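Local coordinates for HmuY protein (Prevotella intermedia, PDB 6R2H) that probably binds heme and serves as a hemophore-like protein in heme uptake, at residues K6-L11 / K181-D186; I21-G26 / W69-H74; G83-T88 / M131-M136. One frame throughout, in Å; residues are numbered along the deposited sequence.

Contacts 1 and 2 show how two sheets share one apolar interior. The edge pairing of 6-11 with 181-186 (contact 1) meets the 21-26 / 69-74 pair (contact 2) where Phe8 CZ lies 3.5 Å from Ile21 CD1 and Val183 CG1 lies 4.0 Å from Phe73 CD2; their centres are about 11 Å apart. Contact 3 (83-88 / 131-136) reaches the same large sheet as contact 1 but does not touch contact 1, the nearest atoms being about 7 Å apart. It touches contact 2 between Met136 SD and Ile71 CG2, 4.2 Å apart. A glycerol bound at contact 2 probably comes from the crystallisation liquor, and no heme is present in this apo structure.

Contact 1: residues K6-L11 / K181-D186; sequences KHFETL and KAVSFD
An antiparallel beta pairing at the edge of the large sheet joins Phe8 and Thr10 to Phe185 and Val183, a regular ladder carrying a polar cluster on one side and an aromatic pair on the other. Phe8 and Phe185 form one hydrogen-bonded pair, with both Phe8 N to Phe185 O and Phe185 N to Phe8 O at 2.9 Å; Thr10 and Val183 form the next.

On the face bearing His7, Glu9 and Ser184, the imidazole is held from both nitrogens. His7 NE2 donates to Glu9 OE1 at a short 2.5 Å, nearly in the ring plane, which, with two weak bonds at ND1, probably limits rotation of the ring. Those weak bonds run from His7 ND1 to Asp186 OD1 at 2.8 Å and to Phe185 O at 3.0 Å, the Asp186 carboxylate standing 60° from the ring plane. Carboxylates at both nitrogens would probably stabilise a protonated imidazole. Ser184 OG sits at the ring edge, 3.2 Å from His7 CE1, and also gives a weak bond to Phe8 O.

On the opposite face the two phenylalanines form a slid pair. Their planes are only 15° from parallel, yet the rings barely overlap. What lies over the Phe185 ring is instead Phe8 CB, 3.7 Å from Phe185 CZ in a CH-pi contact. Phe185 reaches this place because its CG lies between the backbone N and the carbonyl carbon (chi1 54°), which swings the ring beneath the neighbouring strand.

Strand 6-11 is outermost in the sheet, while 181-190 is paired on its other side with 165-174. The aromatic face turns inward, Phe8 meeting Phe28 edge-to-face, both rings packing on strand 17-21, and Phe185 also on Ile71 and Phe73 of strand 71-74.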
loop_
_atom_site.group_PDB
_atom_site.type_symbol
_atom_site.label_atom_id
_atom_site.label_comp_id
_atom_site.label_asym_id
_atom_site.label_seq_id
_atom_site.Cartn_x
_atom_site.Cartn_y
_atom_site.Cartn_z
ATOM N N LYS A 6 10.913 9.409 -12.359
ATOM C CA LYS A 6 10.322 8.292 -13.075
ATOM C C LYS A 6 8.822 8.263 -12.777
ATOM O O LYS A 6 8.343 8.968 -11.883
ATOM C CB LYS A 6 10.993 6.959 -12.716
ATOM C CG LYS A 6 12.507 6.950 -12.509
ATOM C CD LYS A 6 13.329 6.504 -13.704
ATOM C CE LYS A 6 14.474 7.455 -13.990
ATOM N NZ LYS A 6 15.663 6.770 -14.558
ATOM N N HIS A 7 8.090 7.468 -13.569
ATOM C CA HIS A 7 6.655 7.345 -13.420
ATOM C C HIS A 7 6.265 5.878 -13.271
ATOM O O HIS A 7 6.883 4.997 -13.860
ATOM C CB HIS A 7 5.929 8.078 -14.550
ATOM C CG HIS A 7 4.439 8.009 -14.439
ATOM N ND1 HIS A 7 3.751 8.444 -13.318
ATOM C CD2 HIS A 7 3.498 7.566 -15.299
ATOM C CE1 HIS A 7 2.455 8.262 -13.497
ATOM N NE2 HIS A 7 2.270 7.742 -14.708
ATOM N N PHE A 8 5.260 5.636 -12.426
ATOM C CA PHE A 8 4.641 4.336 -12.285
ATOM C C PHE A 8 3.126 4.505 -12.303
ATOM O O PHE A 8 2.585 5.402 -11.649
ATOM C CB PHE A 8 5.040 3.669 -10.968
ATOM C CG PHE A 8 4.326 2.357 -10.743
ATOM C CD1 PHE A 8 3.027 2.331 -10.250
ATOM C CD2 PHE A 8 4.934 1.150 -11.054
ATOM C CE1 PHE A 8 2.348 1.135 -10.077
ATOM C CE2 PHE A 8 4.255 -0.047 -10.871
ATOM C CZ PHE A 8 2.959 -0.053 -10.401
ATOM N N GLU A 9 2.453 3.604 -13.032
ATOM C CA GLU A 9 0.998 3.595 -13.085
ATOM C C GLU A 9 0.486 2.212 -13.468
ATOM O O GLU A 9 1.116 1.507 -14.256
ATOM C CB GLU A 9 0.460 4.666 -14.030
ATOM C CG GLU A 9 0.795 4.481 -15.496
ATOM C CD GLU A 9 0.127 5.563 -16.327
ATOM O OE1 GLU A 9 0.303 6.765 -15.989
ATOM O OE2 GLU A 9 -0.604 5.211 -17.280
ATOM N N THR A 10 -0.658 1.850 -12.873
ATOM C CA THR A 10 -1.335 0.596 -13.153
ATOM C C THR A 10 -2.738 0.633 -12.551
ATOM O O THR A 10 -2.974 1.321 -11.560
ATOM C CB THR A 10 -0.543 -0.606 -12.620
ATOM O OG1 THR A 10 -1.015 -1.765 -13.312
ATOM C CG2 THR A 10 -0.670 -0.805 -11.126
ATOM N N LEU A 11 -3.656 -0.115 -13.167
ATOM C CA LEU A 11 -4.955 -0.373 -12.569
ATOM C C LEU A 11 -4.774 -1.460 -11.519
ATOM O O LEU A 11 -4.007 -2.399 -11.722
ATOM C CB LEU A 11 -5.929 -0.821 -13.662
ATOM C CG LEU A 11 -6.274 0.240 -14.706
ATOM C CD1 LEU A 11 -7.253 -0.297 -15.739
ATOM C CD2 LEU A 11 -6.840 1.490 -14.050
ATOM N N LYS A 181 -10.184 1.287 -9.332
ATOM C CA LYS A 181 -9.035 1.612 -8.501
ATOM C C LYS A 181 -7.735 1.559 -9.302
ATOM O O LYS A 181 -7.626 0.799 -10.268
ATOM C CB LYS A 181 -8.966 0.639 -7.325
ATOM C CG LYS A 181 -10.183 0.702 -6.421
ATOM C CD LYS A 181 -10.391 -0.550 -5.587
ATOM C CE LYS A 181 -11.408 -0.339 -4.488
ATOM N NZ LYS A 181 -12.288 0.814 -4.798
ATOM N N ALA A 182 -6.746 2.352 -8.854
ATOM C CA ALA A 182 -5.447 2.465 -9.501
ATOM C C ALA A 182 -4.424 3.037 -8.525
ATOM O O ALA A 182 -4.782 3.632 -7.514
ATOM C CB ALA A 182 -5.542 3.339 -10.724
ATOM N N VAL A 183 -3.142 2.831 -8.841
ATOM C CA VAL A 183 -2.039 3.446 -8.123
ATOM C C VAL A 183 -1.149 4.077 -9.190
ATOM O O VAL A 183 -0.728 3.391 -10.124
ATOM C CB VAL A 183 -1.267 2.421 -7.262
ATOM C CG1 VAL A 183 0.104 2.924 -6.813
ATOM C CG2 VAL A 183 -2.065 1.884 -6.075
ATOM N N SER A 184 -0.912 5.388 -9.060
ATOM C CA SER A 184 -0.087 6.156 -9.979
ATOM C C SER A 184 0.768 7.142 -9.183
ATOM O O SER A 184 0.240 7.797 -8.290
ATOM C CB SER A 184 -0.961 6.886 -10.935
ATOM O OG SER A 184 -0.190 7.422 -11.988
ATOM N N PHE A 185 2.076 7.229 -9.479
ATOM C CA PHE A 185 2.947 8.196 -8.820
ATOM C C PHE A 185 4.184 8.501 -9.657
ATOM O O PHE A 185 4.541 7.751 -10.561
ATOM C CB PHE A 185 3.396 7.705 -7.441
ATOM C CG PHE A 185 4.049 6.343 -7.405
ATOM C CD1 PHE A 185 5.420 6.201 -7.615
ATOM C CD2 PHE A 185 3.299 5.204 -7.141
ATOM C CE1 PHE A 185 6.032 4.955 -7.564
ATOM C CE2 PHE A 185 3.910 3.959 -7.090
ATOM C CZ PHE A 185 5.274 3.838 -7.295
ATOM N N ASP A 186 4.831 9.621 -9.327
ATOM C CA ASP A 186 6.158 9.946 -9.825
ATOM C C ASP A 186 7.135 9.797 -8.673
ATOM O O ASP A 186 6.735 9.929 -7.513
ATOM C CB ASP A 186 6.239 11.379 -10.352
ATOM C CG ASP A 186 5.238 11.670 -11.453
ATOM O OD1 ASP A 186 4.994 10.765 -12.275
ATOM O OD2 ASP A 186 4.694 12.787 -11.465
#

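Contact 2: residues I21-G26 / W69-H74; sequences IDLETG and WDIAFH. With GOL (glycerol), chain C.
The Phe73 ring receives Ile21 CD1 at its edge, near the ring plane and 3.9 Å from Phe73 CD2, rather than over a face. The Trp69 indole has Ile71 CA in plane at its edge and meets Tyr20 edge-to-face.

The backbones form a classic beta bulge, in which Asp70 and Ile71 both face Ile21. Ile21 N donates to Ile71 O at 2.8 Å, while Ile21 O takes Asp70 N at 2.8 Å and, more weakly, Ile71 N. From the bulge itself the Asp70 carboxylate reaches the turn: its OD2 accepts from Leu23 N at 2.6 Å through the anti lone pair. Asp70 CG stands anti to the carbonyl carbon (chi1 -60°), which directs the carboxylate that way. Asp22 OD1 in turn accepts from Glu24 N, an Asx turn.

Asp22 OD1 and Asp70 OD2 come within 3.5 Å of each other, two acceptors with no bond between them. Glycerol O1 donates to Asp70 OD1 at 2.8 Å, and O2 lies close to both aspartates. A hydroxyl can donate into such paired acceptors, as the glycerol does, and the crowding of like charges probably raises the proton affinity of one carboxylate.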
loop_
_atom_site.group_PDB
_atom_site.type_symbol
_atom_site.label_atom_id
_atom_site.label_comp_id
_atom_site.label_asym_id
_atom_site.label_seq_id
_atom_site.Cartn_x
_atom_site.Cartn_y
_atom_site.Cartn_z
ATOM N N ILE A 21 6.329 -3.479 -6.232
ATOM C CA ILE A 21 7.058 -2.604 -7.142
ATOM C C ILE A 21 8.539 -2.564 -6.798
ATOM O O ILE A 21 8.908 -2.251 -5.673
ATOM C CB ILE A 21 6.455 -1.195 -7.177
ATOM C CG1 ILE A 21 4.951 -1.276 -7.446
ATOM C CG2 ILE A 21 7.176 -0.341 -8.213
ATOM C CD1 ILE A 21 4.183 -0.031 -7.117
ATOM N N ASP A 22 9.369 -2.865 -7.800
ATOM C CA ASP A 22 10.802 -2.631 -7.731
ATOM C C ASP A 22 11.066 -1.205 -8.199
ATOM O O ASP A 22 10.938 -0.909 -9.384
ATOM C CB ASP A 22 11.564 -3.615 -8.618
ATOM C CG ASP A 22 13.067 -3.439 -8.574
ATOM O OD1 ASP A 22 13.540 -2.411 -8.045
ATOM O OD2 ASP A 22 13.762 -4.367 -9.041
ATOM N N LEU A 23 11.441 -0.321 -7.273
ATOM C CA LEU A 23 11.509 1.094 -7.613
ATOM C C LEU A 23 12.688 1.360 -8.549
ATOM O O LEU A 23 12.630 2.267 -9.376
ATOM C CB LEU A 23 11.549 1.943 -6.338
ATOM C CG LEU A 23 10.186 2.172 -5.669
ATOM C CD1 LEU A 23 10.330 2.997 -4.409
ATOM C CD2 LEU A 23 9.166 2.827 -6.605
ATOM N N GLU A 24 13.730 0.523 -8.433
ATOM C CA GLU A 24 14.956 0.673 -9.202
ATOM C C GLU A 24 14.688 0.449 -10.692
ATOM O O GLU A 24 15.187 1.196 -11.519
ATOM C CB GLU A 24 16.029 -0.267 -8.649
ATOM C CG GLU A 24 17.410 -0.058 -9.243
ATOM C CD GLU A 24 18.475 -0.941 -8.606
ATOM O OE1 GLU A 24 18.109 -1.987 -8.021
ATOM O OE2 GLU A 24 19.666 -0.578 -8.679
ATOM N N THR A 25 13.869 -0.555 -11.025
ATOM C CA THR A 25 13.658 -0.985 -12.397
ATOM C C THR A 25 12.317 -0.485 -12.931
ATOM O O THR A 25 12.098 -0.478 -14.145
ATOM C CB THR A 25 13.723 -2.513 -12.508
ATOM O OG1 THR A 25 12.582 -3.097 -11.872
ATOM C CG2 THR A 25 15.008 -3.083 -11.947
ATOM N N GLY A 26 11.417 -0.092 -12.019
ATOM C CA GLY A 26 10.103 0.392 -12.406
ATOM C C GLY A 26 9.135 -0.737 -12.747
ATOM O O GLY A 26 7.998 -0.470 -13.145
ATOM N N TRP A 69 11.454 -6.220 -4.722
ATOM C CA TRP A 69 10.443 -5.191 -4.561
ATOM C C TRP A 69 10.849 -4.271 -3.419
ATOM O O TRP A 69 11.603 -4.675 -2.545
ATOM C CB TRP A 69 9.049 -5.810 -4.342
ATOM C CG TRP A 69 8.910 -6.577 -3.057
ATOM C CD1 TRP A 69 9.341 -7.849 -2.793
ATOM C CD2 TRP A 69 8.303 -6.109 -1.837
ATOM N NE1 TRP A 69 9.035 -8.208 -1.507
ATOM C CE2 TRP A 69 8.395 -7.160 -0.897
ATOM C CE3 TRP A 69 7.685 -4.912 -1.452
ATOM C CZ2 TRP A 69 7.895 -7.038 0.401
ATOM C CZ3 TRP A 69 7.180 -4.796 -0.174
ATOM C CH2 TRP A 69 7.291 -5.847 0.743
ATOM N N ASP A 70 10.302 -3.046 -3.429
ATOM C CA ASP A 70 10.597 -2.033 -2.429
ATOM C C ASP A 70 9.323 -1.669 -1.671
ATOM O O ASP A 70 9.345 -1.604 -0.438
ATOM C CB ASP A 70 11.260 -0.820 -3.080
ATOM C CG ASP A 70 12.552 -1.193 -3.770
ATOM O OD1 ASP A 70 13.441 -1.732 -3.070
ATOM O OD2 ASP A 70 12.634 -0.978 -5.012
ATOM N N ILE A 71 8.243 -1.417 -2.432
ATOM C CA ILE A 71 6.943 -1.068 -1.876
ATOM C C ILE A 71 5.862 -1.899 -2.567
ATOM O O ILE A 71 6.056 -2.390 -3.685
ATOM C CB ILE A 71 6.639 0.446 -1.954
ATOM C CG1 ILE A 71 6.478 0.935 -3.398
ATOM C CG2 ILE A 71 7.670 1.244 -1.184
ATOM C CD1 ILE A 71 6.099 2.395 -3.555
ATOM N N ALA A 72 4.712 -2.013 -1.885
ATOM C CA ALA A 72 3.616 -2.859 -2.329
ATOM C C ALA A 72 2.281 -2.218 -1.967
ATOM O O ALA A 72 2.176 -1.506 -0.968
ATOM C CB ALA A 72 3.765 -4.257 -1.767
ATOM N N PHE A 73 1.274 -2.489 -2.804
ATOM C CA PHE A 73 -0.054 -1.922 -2.650
ATOM C C PHE A 73 -1.114 -3.015 -2.728
ATOM O O PHE A 73 -1.033 -3.923 -3.554
ATOM C CB PHE A 73 -0.299 -0.789 -3.652
ATOM C CG PHE A 73 0.601 0.405 -3.455
ATOM C CD1 PHE A 73 0.250 1.413 -2.565
ATOM C CD2 PHE A 73 1.811 0.508 -4.131
ATOM C CE1 PHE A 73 1.075 2.515 -2.374
ATOM C CE2 PHE A 73 2.634 1.612 -3.941
ATOM C CZ PHE A 73 2.272 2.605 -3.055
ATOM N N HIS A 74 -2.079 -2.907 -1.813
ATOM C CA HIS A 74 -3.302 -3.688 -1.796
ATOM C C HIS A 74 -4.478 -2.718 -1.693
ATOM O O HIS A 74 -4.732 -2.166 -0.623
ATOM C CB HIS A 74 -3.290 -4.681 -0.615
ATOM C CG HIS A 74 -4.647 -5.215 -0.281
ATOM N ND1 HIS A 74 -5.442 -4.669 0.712
ATOM C CD2 HIS A 74 -5.360 -6.234 -0.807
ATOM C CE1 HIS A 74 -6.577 -5.340 0.790
ATOM N NE2 HIS A 74 -6.550 -6.305 -0.130
HETATM C C1 GOL C . 16.184 -2.566 -4.330
HETATM O O1 GOL C . 15.928 -1.175 -4.144
HETATM C C2 GOL C . 15.622 -3.082 -5.642
HETATM O O2 GOL C . 14.320 -3.649 -5.465
HETATM C C3 GOL C . 16.542 -4.054 -6.354
HETATM O O3 GOL C . 16.914 -5.157 -5.531
#

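Contact 3: residues G83-T88 / M131-M136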
loop_
_atom_site.group_PDB
_atom_site.type_symbol
_atom_site.label_atom_id
_atom_site.label_comp_id
_atom_site.label_asym_id
_atom_site.label_seq_id
_atom_site.Cartn_x
_atom_site.Cartn_y
_atom_site.Cartn_z
ATOM N N GLY A 83 11.379 -0.891 5.005
ATOM C CA GLY A 83 11.532 0.538 4.796
ATOM C C GLY A 83 10.896 1.371 5.913
ATOM O O GLY A 83 10.061 0.883 6.682
ATOM N N GLU A 84 11.320 2.642 5.986
ATOM C CA GLU A 84 10.767 3.619 6.901
ATOM C C GLU A 84 10.304 4.813 6.082
ATOM O O GLU A 84 10.987 5.196 5.136
ATOM C CB GLU A 84 11.846 4.068 7.882
ATOM C CG GLU A 84 12.280 2.990 8.852
ATOM C CD GLU A 84 13.387 3.428 9.790
ATOM O OE1 GLU A 84 14.467 3.843 9.291
ATOM O OE2 GLU A 84 13.157 3.365 11.018
ATOM N N VAL A 85 9.155 5.389 6.460
ATOM C CA VAL A 85 8.479 6.382 5.634
ATOM C C VAL A 85 8.254 7.656 6.450
ATOM O O VAL A 85 7.951 7.593 7.644
ATOM C CB VAL A 85 7.145 5.848 5.067
ATOM C CG1 VAL A 85 6.393 6.890 4.250
ATOM C CG2 VAL A 85 7.347 4.578 4.258
ATOM N N LEU A 86 8.419 8.805 5.778
ATOM C CA LEU A 86 8.061 10.097 6.326
ATOM C C LEU A 86 7.314 10.867 5.247
ATOM O O LEU A 86 7.857 11.081 4.168
ATOM C CB LEU A 86 9.333 10.854 6.727
ATOM C CG LEU A 86 9.096 12.331 7.062
ATOM C CD1 LEU A 86 8.435 12.491 8.431
ATOM C CD2 LEU A 86 10.397 13.122 6.991
ATOM N N MET A 87 6.081 11.280 5.556
ATOM C CA MET A 87 5.340 12.187 4.702
ATOM C C MET A 87 5.886 13.598 4.927
ATOM O O MET A 87 5.666 14.180 5.981
ATOM C CB MET A 87 3.848 12.132 5.041
ATOM C CG MET A 87 2.988 12.947 4.099
ATOM S SD MET A 87 1.210 12.911 4.471
ATOM C CE MET A 87 1.180 13.531 6.154
ATOM N N THR A 88 6.643 14.131 3.959
ATOM C CA THR A 88 7.279 15.433 4.136
ATOM C C THR A 88 6.246 16.532 3.902
ATOM O O THR A 88 5.098 16.233 3.548
ATOM C CB THR A 88 8.459 15.648 3.176
ATOM O OG1 THR A 88 7.907 16.019 1.913
ATOM C CG2 THR A 88 9.356 14.435 3.028
ATOM N N MET A 131 1.383 -6.905 7.476
ATOM C CA MET A 131 2.148 -5.734 7.880
ATOM C C MET A 131 1.808 -4.590 6.931
ATOM O O MET A 131 1.806 -4.785 5.720
ATOM C CB MET A 131 3.650 -6.011 7.775
ATOM C CG MET A 131 4.167 -7.025 8.781
ATOM S SD MET A 131 4.235 -6.357 10.454
ATOM C CE MET A 131 5.834 -5.553 10.471
ATOM N N LEU A 132 1.512 -3.405 7.474
ATOM C CA LEU A 132 1.296 -2.237 6.629
ATOM C C LEU A 132 2.149 -1.097 7.154
ATOM O O LEU A 132 2.513 -1.097 8.325
ATOM C CB LEU A 132 -0.174 -1.811 6.671
ATOM C CG LEU A 132 -1.198 -2.703 5.976
ATOM C CD1 LEU A 132 -2.531 -1.974 5.895
ATOM C CD2 LEU A 132 -0.750 -3.126 4.582
ATOM N N ASN A 133 2.426 -0.121 6.280
ATOM C CA ASN A 133 3.099 1.101 6.684
ATOM C C ASN A 133 2.068 2.217 6.804
ATOM O O ASN A 133 1.489 2.639 5.798
ATOM C CB ASN A 133 4.177 1.545 5.695
ATOM C CG ASN A 133 4.990 2.696 6.243
ATOM O OD1 ASN A 133 4.543 3.846 6.243
ATOM N ND2 ASN A 133 6.186 2.388 6.721
ATOM N N GLY A 134 1.877 2.694 8.041
ATOM C CA GLY A 134 0.818 3.634 8.364
ATOM C C GLY A 134 1.014 4.987 7.683
ATOM O O GLY A 134 0.047 5.611 7.245
ATOM N N GLU A 135 2.278 5.434 7.606
ATOM C CA GLU A 135 2.620 6.727 7.032
ATOM C C GLU A 135 2.334 6.718 5.534
ATOM O O GLU A 135 1.633 7.589 5.030
ATOM C CB GLU A 135 4.082 7.072 7.334
ATOM C CG GLU A 135 4.454 8.524 7.099
ATOM C CD GLU A 135 3.934 9.543 8.097
ATOM O OE1 GLU A 135 3.042 9.194 8.893
ATOM O OE2 GLU A 135 4.401 10.696 8.037
ATOM N N MET A 136 2.886 5.734 4.818
ATOM C CA MET A 136 2.685 5.710 3.381
ATOM C C MET A 136 1.191 5.602 3.075
ATOM O O MET A 136 0.727 6.127 2.061
ATOM C CB MET A 136 3.438 4.567 2.700
ATOM C CG MET A 136 3.347 4.666 1.184
ATOM S SD MET A 136 4.687 3.814 0.341
ATOM C CE MET A 136 5.956 5.077 0.465
#
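Glu135, from a loop, supplies the hydrogen-bond acceptor for a backbone N-H of a strand: its OE2 takes Met87 N at 3.1 Å, with an N-H...O angle of 164°. The oxygen uses its anti lone pair, the one turned away from OE1. This is where a neighbouring strand might otherwise supply a carbonyl, since Val85, two residues earlier, pairs by backbone with Val105 at the start of strand 105-115.

The glutamate gets there by a bent chain. Its CG stands anti to the backbone N, and the turn at chi2 (73°) lays the chain across Val85, with Glu135 CG 3.8 Å from Val85 CG1, before the carboxylate arrives beside Met87 CB. The other oxygen, OE1, makes a salt bridge with Lys138, and with a partner at each oxygen the rotation of the group should be restricted.

Val85 is the apolar centre of the contact. Its CG2 lies against the amide of Asn133 in van der Waals contact, 3.5 Å from both OD1 and ND2, while CG1 approaches Met136 CB at 4.1 Å. The Asn133 amide is itself well held: ND2 binds Val105 O and Asp107 OD1, and OD1 accepts from Met136 N at 2.9 Å along a nearly straight line. The amide therefore ties the loop, through ND2, to the neighbouring strand 105-115, and through OD1 holds the loop's own turn.

Around this, Val85 and Met87 lean on Phe156 of strand 155-160, and Met136 on Val158 and Ala78. The bond from Met136 N back to Asn133 OD1 defines an Asx motif, here the turn by which the chain leaves strand 124-132 and folds over strand 83-87 of the same antiparallel sheet, with a side-chain carboxylate taking up a backbone N-H near the end of that strand.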